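Local coordinates for protein putative tetR family transcription regulator (Shewanella loihica, PDB 3PPB) that probably binds DNA through a helix-turn-helix motif and regulates transcription, as a two-chain member of the TetR family, at residues 33-38 with 51-56; 80-85 with 187-192; 89-94 with 173-178. All blocks are in the same frame, centred on the assembly; numbering follows the deposited sequence.

Contact 1 belongs to the predicted DNA-binding head. Contacts 2 and 3 belong to the helical body on the opposite side of the chain's centre, about 34 to 41 Å away between centres. Contact 1 is small and mostly buried, and joins helix 32-39 to helix 53-74 through aliphatic tips. Contacts 2 and 3 both use helix 82-99 and are only partly buried. Each rests on a tryptophan: a lysine chain lies over one face of Trp-189, and Trp-175 presents its six-membered ring to a leucine and a phenylalanine. These two contacts meet where Phe-188 stacks with Trp-90, with Phe-188 CD1 3.4 Å from Trp-90 CZ3. No hydrogen bond crosses any of the three.

Contact 1: residues 33-38 with 51-56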
loop_
_atom_site.group_PDB
_atom_site.type_symbol
_atom_site.label_atom_id
_atom_site.label_comp_id
_atom_site.label_asym_id
_atom_site.label_seq_id
_atom_site.Cartn_x
_atom_site.Cartn_y
_atom_site.Cartn_z
ATOM N N ALA A 33 -27.128 4.984 6.090
ATOM C CA ALA A 33 -28.161 6.030 5.919
ATOM C C ALA A 33 -27.677 7.067 4.911
ATOM O O ALA A 33 -28.407 7.396 3.972
ATOM C CB ALA A 33 -28.495 6.696 7.255
ATOM N N THR A 34 -26.416 7.519 5.063
ATOM C CA THR A 34 -25.779 8.452 4.134
ATOM C C THR A 34 -25.720 7.836 2.736
ATOM O O THR A 34 -26.093 8.512 1.786
ATOM C CB THR A 34 -24.385 8.844 4.618
ATOM O OG1 THR A 34 -24.470 9.393 5.926
ATOM C CG2 THR A 34 -23.710 9.843 3.694
ATOM N N ILE A 35 -25.304 6.561 2.610
ATOM C CA ILE A 35 -25.204 5.873 1.311
ATOM C C ILE A 35 -26.564 5.857 0.631
ATOM O O ILE A 35 -26.660 6.276 -0.523
ATOM C CB ILE A 35 -24.631 4.430 1.401
ATOM C CG1 ILE A 35 -23.208 4.407 2.034
ATOM C CG2 ILE A 35 -24.641 3.762 0.009
ATOM C CD1 ILE A 35 -22.629 2.957 2.390
ATOM N N ALA A 36 -27.607 5.376 1.353
ATOM C CA ALA A 36 -28.979 5.271 0.853
ATOM C C ALA A 36 -29.493 6.619 0.362
ATOM O O ALA A 36 -29.956 6.698 -0.780
ATOM C CB ALA A 36 -29.899 4.718 1.933
ATOM N N ARG A 37 -29.368 7.680 1.199
ATOM C CA ARG A 37 -29.804 9.041 0.885
ATOM C C ARG A 37 -29.112 9.580 -0.361
ATOM O O ARG A 37 -29.796 10.014 -1.299
ATOM C CB ARG A 37 -29.535 9.983 2.069
ATOM C CG ARG A 37 -30.087 11.406 1.871
ATOM C CD ARG A 37 -29.816 12.324 3.051
ATOM N NE ARG A 37 -28.385 12.518 3.319
ATOM C CZ ARG A 37 -27.735 11.957 4.333
ATOM N NH1 ARG A 37 -28.373 11.151 5.175
ATOM N NH2 ARG A 37 -26.442 12.190 4.510
ATOM N N GLU A 38 -27.761 9.535 -0.381
ATOM C CA GLU A 38 -26.986 10.030 -1.511
ATOM C C GLU A 38 -27.319 9.239 -2.794
ATOM O O GLU A 38 -27.270 9.821 -3.872
ATOM C CB GLU A 38 -25.484 10.000 -1.208
ATOM C CG GLU A 38 -25.042 10.937 -0.100
ATOM C CD GLU A 38 -24.836 12.371 -0.528
ATOM O OE1 GLU A 38 -25.845 13.079 -0.748
ATOM O OE2 GLU A 38 -23.661 12.791 -0.628
ATOM N N PRO A 51 -26.990 -6.981 2.767
ATOM C CA PRO A 51 -27.425 -7.154 4.172
ATOM C C PRO A 51 -26.578 -6.430 5.226
ATOM O O PRO A 51 -27.082 -6.136 6.315
ATOM C CB PRO A 51 -27.367 -8.671 4.373
ATOM C CG PRO A 51 -27.577 -9.229 3.011
ATOM C CD PRO A 51 -26.807 -8.294 2.115
ATOM N N SER A 52 -25.323 -6.118 4.904
ATOM C CA SER A 52 -24.443 -5.388 5.808
ATOM C C SER A 52 -23.565 -4.436 4.999
ATOM O O SER A 52 -23.464 -4.574 3.772
ATOM C CB SER A 52 -23.605 -6.347 6.648
ATOM O OG SER A 52 -22.599 -6.993 5.885
ATOM N N LYS A 53 -22.956 -3.451 5.683
ATOM C CA LYS A 53 -22.073 -2.473 5.051
ATOM C C LYS A 53 -20.799 -3.183 4.584
ATOM O O LYS A 53 -20.229 -2.808 3.563
ATOM C CB LYS A 53 -21.766 -1.343 6.028
ATOM C CG LYS A 53 -21.306 -0.057 5.354
ATOM C CD LYS A 53 -21.145 1.079 6.361
ATOM C CE LYS A 53 -20.013 0.852 7.341
ATOM N NZ LYS A 53 -19.862 1.994 8.265
ATOM N N GLU A 54 -20.396 -4.241 5.328
ATOM C CA GLU A 54 -19.273 -5.131 5.057
ATOM C C GLU A 54 -19.475 -5.835 3.707
ATOM O O GLU A 54 -18.558 -5.826 2.884
ATOM C CB GLU A 54 -19.134 -6.168 6.188
ATOM C CG GLU A 54 -18.535 -5.642 7.486
ATOM C CD GLU A 54 -19.391 -4.742 8.357
ATOM O OE1 GLU A 54 -20.634 -4.747 8.207
ATOM O OE2 GLU A 54 -18.810 -4.035 9.210
ATOM N N GLN A 55 -20.685 -6.408 3.466
ATOM C CA GLN A 55 -21.018 -7.088 2.207
ATOM C C GLN A 55 -21.006 -6.109 1.027
ATOM O O GLN A 55 -20.528 -6.470 -0.049
ATOM C CB GLN A 55 -22.367 -7.802 2.311
ATOM C CG GLN A 55 -22.178 -9.236 2.787
ATOM C CD GLN A 55 -23.466 -9.896 3.192
ATOM O OE1 GLN A 55 -23.850 -9.893 4.367
ATOM N NE2 GLN A 55 -24.138 -10.517 2.232
ATOM N N LEU A 56 -21.501 -4.862 1.239
ATOM C CA LEU A 56 -21.480 -3.821 0.217
ATOM C C LEU A 56 -20.022 -3.497 -0.157
ATOM O O LEU A 56 -19.709 -3.435 -1.347
ATOM C CB LEU A 56 -22.237 -2.570 0.701
ATOM C CG LEU A 56 -22.221 -1.287 -0.163
ATOM C CD1 LEU A 56 -22.575 -1.561 -1.644
ATOM C CD2 LEU A 56 -23.173 -0.228 0.430
#
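Ile-35 and Leu-56 meet inside the N-terminal, probably DNA-binding, head of the TetR fold. Their side chains reach toward each other tip to tip, with Ile-35 CD1 3.8 Å from Leu-56 CD2. Ile-35 CG1 lies anti to the carbonyl carbon (chi1 -59°), and the ethyl branch then extends, carrying CD1 toward Leu-56. Lys-53 adds a looser touch, its CG 4.4 Å from Ile-35 CD1. Helix 32-39 is the first helix of the predicted helix-turn-helix, and helix 43-49 is the second. Helix 53-74 follows after a short turn and leads out of the head. Ile-35 also packs on Phe-22 of helix 10-24 and on Leu-46 of helix 43-49, and Leu-56 on Ile-14 and Phe-50, so the pair sits in a shared apolar core. The polar end of Lys-53 turns elsewhere: NZ bonds to the carbonyl oxygens of Thr-30 and Phe-27 and makes a cation-pi contact with the Phe-27 ring. The chain reaches them with a bend about CG-CD (chi3 67°). Ser-52 is the N-cap of helix 53-74. Its OG accepts from Gln-55 N at 3.1 Å, with an N-H...O angle of 159°.

Contact 2: residues 80-85 with 187-192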
loop_
_atom_site.group_PDB
_atom_site.type_symbol
_atom_site.label_atom_id
_atom_site.label_comp_id
_atom_site.label_asym_id
_atom_site.label_seq_id
_atom_site.Cartn_x
_atom_site.Cartn_y
_atom_site.Cartn_z
ATOM N N GLY A 80 3.665 -13.669 -27.903
ATOM C CA GLY A 80 4.410 -14.786 -27.334
ATOM C C GLY A 80 5.592 -14.406 -26.463
ATOM O O GLY A 80 6.187 -15.290 -25.829
ATOM N N ASP A 81 5.965 -13.104 -26.436
ATOM C CA ASP A 81 7.091 -12.660 -25.621
ATOM C C ASP A 81 6.556 -12.212 -24.259
ATOM O O ASP A 81 5.769 -11.252 -24.165
ATOM C CB ASP A 81 7.899 -11.552 -26.314
ATOM C CG ASP A 81 9.137 -11.161 -25.526
ATOM O OD1 ASP A 81 10.182 -11.809 -25.704
ATOM O OD2 ASP A 81 9.036 -10.277 -24.667
ATOM N N LEU A 82 6.991 -12.914 -23.208
ATOM C CA LEU A 82 6.538 -12.639 -21.864
ATOM C C LEU A 82 6.895 -11.224 -21.379
ATOM O O LEU A 82 6.035 -10.571 -20.789
ATOM C CB LEU A 82 7.059 -13.680 -20.863
ATOM C CG LEU A 82 6.654 -13.388 -19.399
ATOM C CD1 LEU A 82 5.187 -13.756 -19.114
ATOM C CD2 LEU A 82 7.656 -13.926 -18.414
ATOM N N LYS A 83 8.140 -10.773 -21.571
ATOM C CA LYS A 83 8.562 -9.451 -21.118
ATOM C C LYS A 83 7.735 -8.364 -21.805
ATOM O O LYS A 83 7.314 -7.408 -21.153
ATOM C CB LYS A 83 10.061 -9.249 -21.351
ATOM C CG LYS A 83 10.598 -7.967 -20.701
ATOM C CD LYS A 83 12.036 -7.746 -21.052
ATOM C CE LYS A 83 12.586 -6.577 -20.275
ATOM N NZ LYS A 83 14.068 -6.587 -20.310
ATOM N N GLN A 84 7.459 -8.539 -23.108
ATOM C CA GLN A 84 6.651 -7.596 -23.876
ATOM C C GLN A 84 5.236 -7.552 -23.334
ATOM O O GLN A 84 4.690 -6.460 -23.198
ATOM C CB GLN A 84 6.644 -7.979 -25.362
ATOM C CG GLN A 84 5.942 -6.961 -26.260
ATOM C CD GLN A 84 5.742 -7.481 -27.669
ATOM O OE1 GLN A 84 5.384 -8.645 -27.912
ATOM N NE2 GLN A 84 5.950 -6.607 -28.630
ATOM N N ASP A 85 4.638 -8.725 -23.030
ATOM C CA ASP A 85 3.275 -8.814 -22.485
ATOM C C ASP A 85 3.225 -8.188 -21.099
ATOM O O ASP A 85 2.281 -7.440 -20.812
ATOM C CB ASP A 85 2.777 -10.270 -22.415
ATOM C CG ASP A 85 2.646 -11.011 -23.745
ATOM O OD1 ASP A 85 2.614 -10.346 -24.799
ATOM O OD2 ASP A 85 2.583 -12.254 -23.725
ATOM N N LEU A 187 11.838 -1.126 -12.549
ATOM C CA LEU A 187 11.775 -1.510 -11.127
ATOM C C LEU A 187 10.893 -2.732 -10.979
ATOM O O LEU A 187 11.255 -3.641 -10.258
ATOM C CB LEU A 187 11.263 -0.367 -10.235
ATOM C CG LEU A 187 12.259 0.788 -9.981
ATOM C CD1 LEU A 187 11.530 2.072 -9.719
ATOM C CD2 LEU A 187 13.250 0.481 -8.842
ATOM N N PHE A 188 9.766 -2.777 -11.710
ATOM C CA PHE A 188 8.813 -3.892 -11.669
ATOM C C PHE A 188 9.442 -5.205 -12.209
ATOM O O PHE A 188 9.420 -6.221 -11.514
ATOM C CB PHE A 188 7.556 -3.519 -12.465
ATOM C CG PHE A 188 6.546 -4.629 -12.602
ATOM C CD1 PHE A 188 5.756 -5.010 -11.523
ATOM C CD2 PHE A 188 6.345 -5.261 -13.826
ATOM C CE1 PHE A 188 4.790 -6.016 -11.665
ATOM C CE2 PHE A 188 5.402 -6.282 -13.960
ATOM C CZ PHE A 188 4.632 -6.656 -12.881
ATOM N N TRP A 189 9.972 -5.178 -13.450
ATOM C CA TRP A 189 10.564 -6.333 -14.099
ATOM C C TRP A 189 11.806 -6.837 -13.357
ATOM O O TRP A 189 11.911 -8.044 -13.112
ATOM C CB TRP A 189 10.931 -6.012 -15.569
ATOM C CG TRP A 189 11.432 -7.228 -16.301
ATOM C CD1 TRP A 189 12.729 -7.515 -16.625
ATOM C CD2 TRP A 189 10.645 -8.347 -16.761
ATOM N NE1 TRP A 189 12.798 -8.736 -17.266
ATOM C CE2 TRP A 189 11.533 -9.270 -17.356
ATOM C CE3 TRP A 189 9.264 -8.658 -16.726
ATOM C CZ2 TRP A 189 11.092 -10.485 -17.921
ATOM C CZ3 TRP A 189 8.832 -9.852 -17.299
ATOM C CH2 TRP A 189 9.739 -10.742 -17.901
ATOM N N ASN A 190 12.742 -5.927 -13.001
ATOM C CA ASN A 190 14.013 -6.304 -12.369
ATOM C C ASN A 190 13.839 -6.915 -10.986
ATOM O O ASN A 190 14.700 -7.694 -10.565
ATOM C CB ASN A 190 14.986 -5.139 -12.345
ATOM C CG ASN A 190 15.488 -4.827 -13.727
ATOM O OD1 ASN A 190 15.313 -5.605 -14.665
ATOM N ND2 ASN A 190 16.089 -3.669 -13.899
ATOM N N ALA A 191 12.730 -6.620 -10.293
ATOM C CA ALA A 191 12.485 -7.282 -9.002
ATOM C C ALA A 191 12.337 -8.781 -9.203
ATOM O O ALA A 191 12.867 -9.548 -8.414
ATOM C CB ALA A 191 11.208 -6.730 -8.340
HETATM N N MSE A 192 11.647 -9.184 -10.286
HETATM C CA MSE A 192 11.297 -10.570 -10.642
HETATM C C MSE A 192 12.307 -11.315 -11.488
HETATM O O MSE A 192 12.328 -12.539 -11.456
HETATM C CB MSE A 192 10.010 -10.571 -11.488
HETATM C CG MSE A 192 8.794 -9.956 -10.839
HETATM SE SE MSE A 192 7.247 -10.466 -11.885
HETATM C CE MSE A 192 7.506 -9.328 -13.464
#
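Lys-83 lies along one face of the Trp-189 indole, near the start of helix 82-99. Its CG is anti to the backbone N (chi1 -171°), and the chain stays extended beyond, so its carbons run over the ring system one after another. Contact begins at the backbone, with Lys-83 CA 3.7 Å from Trp-189 CH2. CB follows over the same end of the ring, 3.8 Å from Trp-189 CH2. CG stands over the six-membered ring, 3.8 Å from the centroid of the Trp-189 six-membered ring and only 13° off the normal. This is a CH-pi contact. CD moves on toward the pyrrole side, 4.0 Å from Trp-189 NE1. CE comes closer, 3.7 Å from Trp-189 NE1. The ammonium NZ ends 3.9 Å from Trp-189 NE1, and no hydrogen bond joins these two nitrogens. Leu-82 meets the ring differently: its CD2 comes to the edge, near the ring plane, 3.8 Å from Trp-189 CH2. With an alanine in place of Trp-189, the Lys-83 chain would probably lose the flat surface it lies on and be freer to turn, and a gap would open beside Leu-82 CD2. Asp-81 is the N-cap of helix 82-99, which carries Leu-82 and Lys-83; its OD2 accepts from Gln-84 N. Leu-145, in a loop, also packs on Trp-189. The indole thus bridges the start of helix 82-99 and the C-terminal part of helix 178-192. Elsewhere on helix 178-192, Ala-191 packs on Ala-191 of the second subunit, as expected for a TetR dimer interface.

Contact 3: residues 89-94 with 173-178; sequences LWFAAL and ERWQQA
The carbonyl oxygen of Phe-91 accepts a hydrogen bond from Thr-95 OG1 and lies at the edge of the Trp-175 indole, near its plane, 4.2 Å from Trp-175 CH2. The contact is in the all-helical C-terminal body of the TetR fold. It joins helix 82-99 to the connection between helices 150-170 and 178-192. Trp-175 spans the distance. Its CG is anti to the backbone N (chi1 171°), and the benzo end of the indole reaches the helix. The tightest packing is with Leu-94, whose CB is 3.5 Å from Trp-175 CH2. The two side chains cross at a slant. Leu-94 CD2 is 3.8 Å from Trp-175 CZ3, while the other methyl, CD1, turns to one face of Trp-90, a turn earlier in the same helix, 3.9 Å above the centre of that ring. The two branches of one leucine thus serve two tryptophans. The first torsion of Leu-94, -96°, is well away from a staggered value. The Phe-91 ring is a looser neighbour, with CD1 4.3 Å from Trp-175 CH2. Trp-90 CD1 lies over one face of the Phe-91 ring, toward its rim. Helix 178-192 adds Phe-185 and Arg-181 beside Phe-91, and Phe-168 of helix 150-170 meets Trp-175 edge-to-face. Trp-175 O accepts from Arg-181 NH1, a further tie between the connection and helix 178-192. Within the connection, Glu-173 and Arg-174 form a salt bridge. Glu-173 OE2 lies in the guanidinium plane, 3.5 Å from Arg-174 NE.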
loop_
_atom_site.group_PDB
_atom_site.type_symbol
_atom_site.label_atom_id
_atom_site.label_comp_id
_atom_site.label_asym_id
_atom_site.label_seq_id
_atom_site.Cartn_x
_atom_site.Cartn_y
_atom_site.Cartn_z
ATOM N N LEU A 89 0.962 -5.141 -19.960
ATOM C CA LEU A 89 0.058 -5.270 -18.812
ATOM C C LEU A 89 0.337 -4.191 -17.777
ATOM O O LEU A 89 -0.597 -3.614 -17.229
ATOM C CB LEU A 89 0.165 -6.647 -18.156
ATOM C CG LEU A 89 -0.584 -7.793 -18.865
ATOM C CD1 LEU A 89 -0.020 -9.105 -18.469
ATOM C CD2 LEU A 89 -2.096 -7.752 -18.587
ATOM N N TRP A 90 1.631 -3.924 -17.514
ATOM C CA TRP A 90 2.063 -2.913 -16.553
ATOM C C TRP A 90 1.592 -1.517 -16.992
ATOM O O TRP A 90 0.988 -0.806 -16.193
ATOM C CB TRP A 90 3.583 -2.966 -16.428
ATOM C CG TRP A 90 4.164 -1.890 -15.569
ATOM C CD1 TRP A 90 4.802 -0.763 -15.985
ATOM C CD2 TRP A 90 4.118 -1.822 -14.137
ATOM N NE1 TRP A 90 5.231 -0.038 -14.901
ATOM C CE2 TRP A 90 4.809 -0.657 -13.753
ATOM C CE3 TRP A 90 3.559 -2.639 -13.136
ATOM C CZ2 TRP A 90 4.976 -0.295 -12.413
ATOM C CZ3 TRP A 90 3.731 -2.282 -11.811
ATOM C CH2 TRP A 90 4.441 -1.134 -11.461
ATOM N N PHE A 91 1.831 -1.143 -18.264
ATOM C CA PHE A 91 1.428 0.181 -18.716
ATOM C C PHE A 91 -0.100 0.276 -18.886
ATOM O O PHE A 91 -0.643 1.351 -18.636
ATOM C CB PHE A 91 2.207 0.648 -19.950
ATOM C CG PHE A 91 3.653 0.961 -19.598
ATOM C CD1 PHE A 91 3.965 1.898 -18.608
ATOM C CD2 PHE A 91 4.702 0.314 -20.243
ATOM C CE1 PHE A 91 5.298 2.161 -18.253
ATOM C CE2 PHE A 91 6.038 0.615 -19.920
ATOM C CZ PHE A 91 6.326 1.534 -18.921
ATOM N N ALA A 92 -0.801 -0.838 -19.179
ATOM C CA ALA A 92 -2.280 -0.836 -19.217
ATOM C C ALA A 92 -2.849 -0.623 -17.816
ATOM O O ALA A 92 -3.858 0.065 -17.662
ATOM C CB ALA A 92 -2.816 -2.146 -19.784
ATOM N N ALA A 93 -2.201 -1.220 -16.794
ATOM C CA ALA A 93 -2.620 -1.088 -15.383
ATOM C C ALA A 93 -2.441 0.365 -14.920
ATOM O O ALA A 93 -3.355 0.947 -14.336
ATOM C CB ALA A 93 -1.815 -2.050 -14.494
ATOM N N LEU A 94 -1.278 0.958 -15.227
ATOM C CA LEU A 94 -0.964 2.343 -14.857
ATOM C C LEU A 94 -1.868 3.305 -15.617
ATOM O O LEU A 94 -2.343 4.258 -15.007
ATOM C CB LEU A 94 0.536 2.644 -15.079
ATOM C CG LEU A 94 1.475 2.504 -13.841
ATOM C CD1 LEU A 94 1.307 1.169 -13.135
ATOM C CD2 LEU A 94 2.943 2.614 -14.246
ATOM N N GLU A 173 2.578 15.137 -13.888
ATOM C CA GLU A 173 3.419 15.599 -14.995
ATOM C C GLU A 173 4.486 14.537 -15.362
ATOM O O GLU A 173 4.893 14.449 -16.518
ATOM C CB GLU A 173 4.066 16.966 -14.679
ATOM C CG GLU A 173 5.291 16.938 -13.759
ATOM C CD GLU A 173 5.123 16.735 -12.261
ATOM O OE1 GLU A 173 3.971 16.662 -11.778
ATOM O OE2 GLU A 173 6.162 16.687 -11.562
ATOM N N ARG A 174 4.897 13.708 -14.399
ATOM C CA ARG A 174 5.920 12.683 -14.634
ATOM C C ARG A 174 5.367 11.507 -15.422
ATOM O O ARG A 174 6.128 10.842 -16.115
ATOM C CB ARG A 174 6.555 12.226 -13.318
ATOM C CG ARG A 174 7.265 13.395 -12.661
ATOM C CD ARG A 174 8.111 12.985 -11.492
ATOM N NE ARG A 174 8.390 14.140 -10.639
ATOM C CZ ARG A 174 9.171 14.118 -9.572
ATOM N NH1 ARG A 174 9.781 12.995 -9.208
ATOM N NH2 ARG A 174 9.361 15.221 -8.862
ATOM N N TRP A 175 4.037 11.281 -15.375
ATOM C CA TRP A 175 3.379 10.209 -16.128
ATOM C C TRP A 175 3.472 10.510 -17.635
ATOM O O TRP A 175 3.423 9.597 -18.448
ATOM C CB TRP A 175 1.904 10.036 -15.658
ATOM C CG TRP A 175 1.074 9.114 -16.520
ATOM C CD1 TRP A 175 0.010 9.466 -17.300
ATOM C CD2 TRP A 175 1.273 7.694 -16.725
ATOM N NE1 TRP A 175 -0.478 8.358 -17.967
ATOM C CE2 TRP A 175 0.297 7.263 -17.654
ATOM C CE3 TRP A 175 2.217 6.757 -16.254
ATOM C CZ2 TRP A 175 0.235 5.943 -18.120
ATOM C CZ3 TRP A 175 2.133 5.445 -16.696
ATOM C CH2 TRP A 175 1.145 5.046 -17.610
ATOM N N GLN A 176 3.657 11.787 -17.994
ATOM C CA GLN A 176 3.811 12.243 -19.388
ATOM C C GLN A 176 5.249 12.094 -19.873
ATOM O O GLN A 176 5.519 12.340 -21.048
ATOM C CB GLN A 176 3.385 13.726 -19.528
ATOM C CG GLN A 176 1.915 14.016 -19.179
ATOM C CD GLN A 176 0.910 13.170 -19.933
ATOM O OE1 GLN A 176 1.017 12.951 -21.148
ATOM N NE2 GLN A 176 -0.076 12.649 -19.218
ATOM N N GLN A 177 6.179 11.696 -18.969
ATOM C CA GLN A 177 7.598 11.577 -19.300
ATOM C C GLN A 177 7.973 10.109 -19.458
ATOM O O GLN A 177 7.969 9.365 -18.485
ATOM C CB GLN A 177 8.457 12.278 -18.228
ATOM C CG GLN A 177 8.210 13.792 -18.150
ATOM C CD GLN A 177 8.739 14.487 -16.907
ATOM O OE1 GLN A 177 9.319 13.896 -15.997
ATOM N NE2 GLN A 177 8.546 15.785 -16.840
ATOM N N ALA A 178 8.320 9.706 -20.693
ATOM C CA ALA A 178 8.700 8.341 -21.062
ATOM C C ALA A 178 9.841 7.793 -20.168
ATOM O O ALA A 178 9.807 6.623 -19.867
ATOM C CB ALA A 178 9.113 8.304 -22.520
#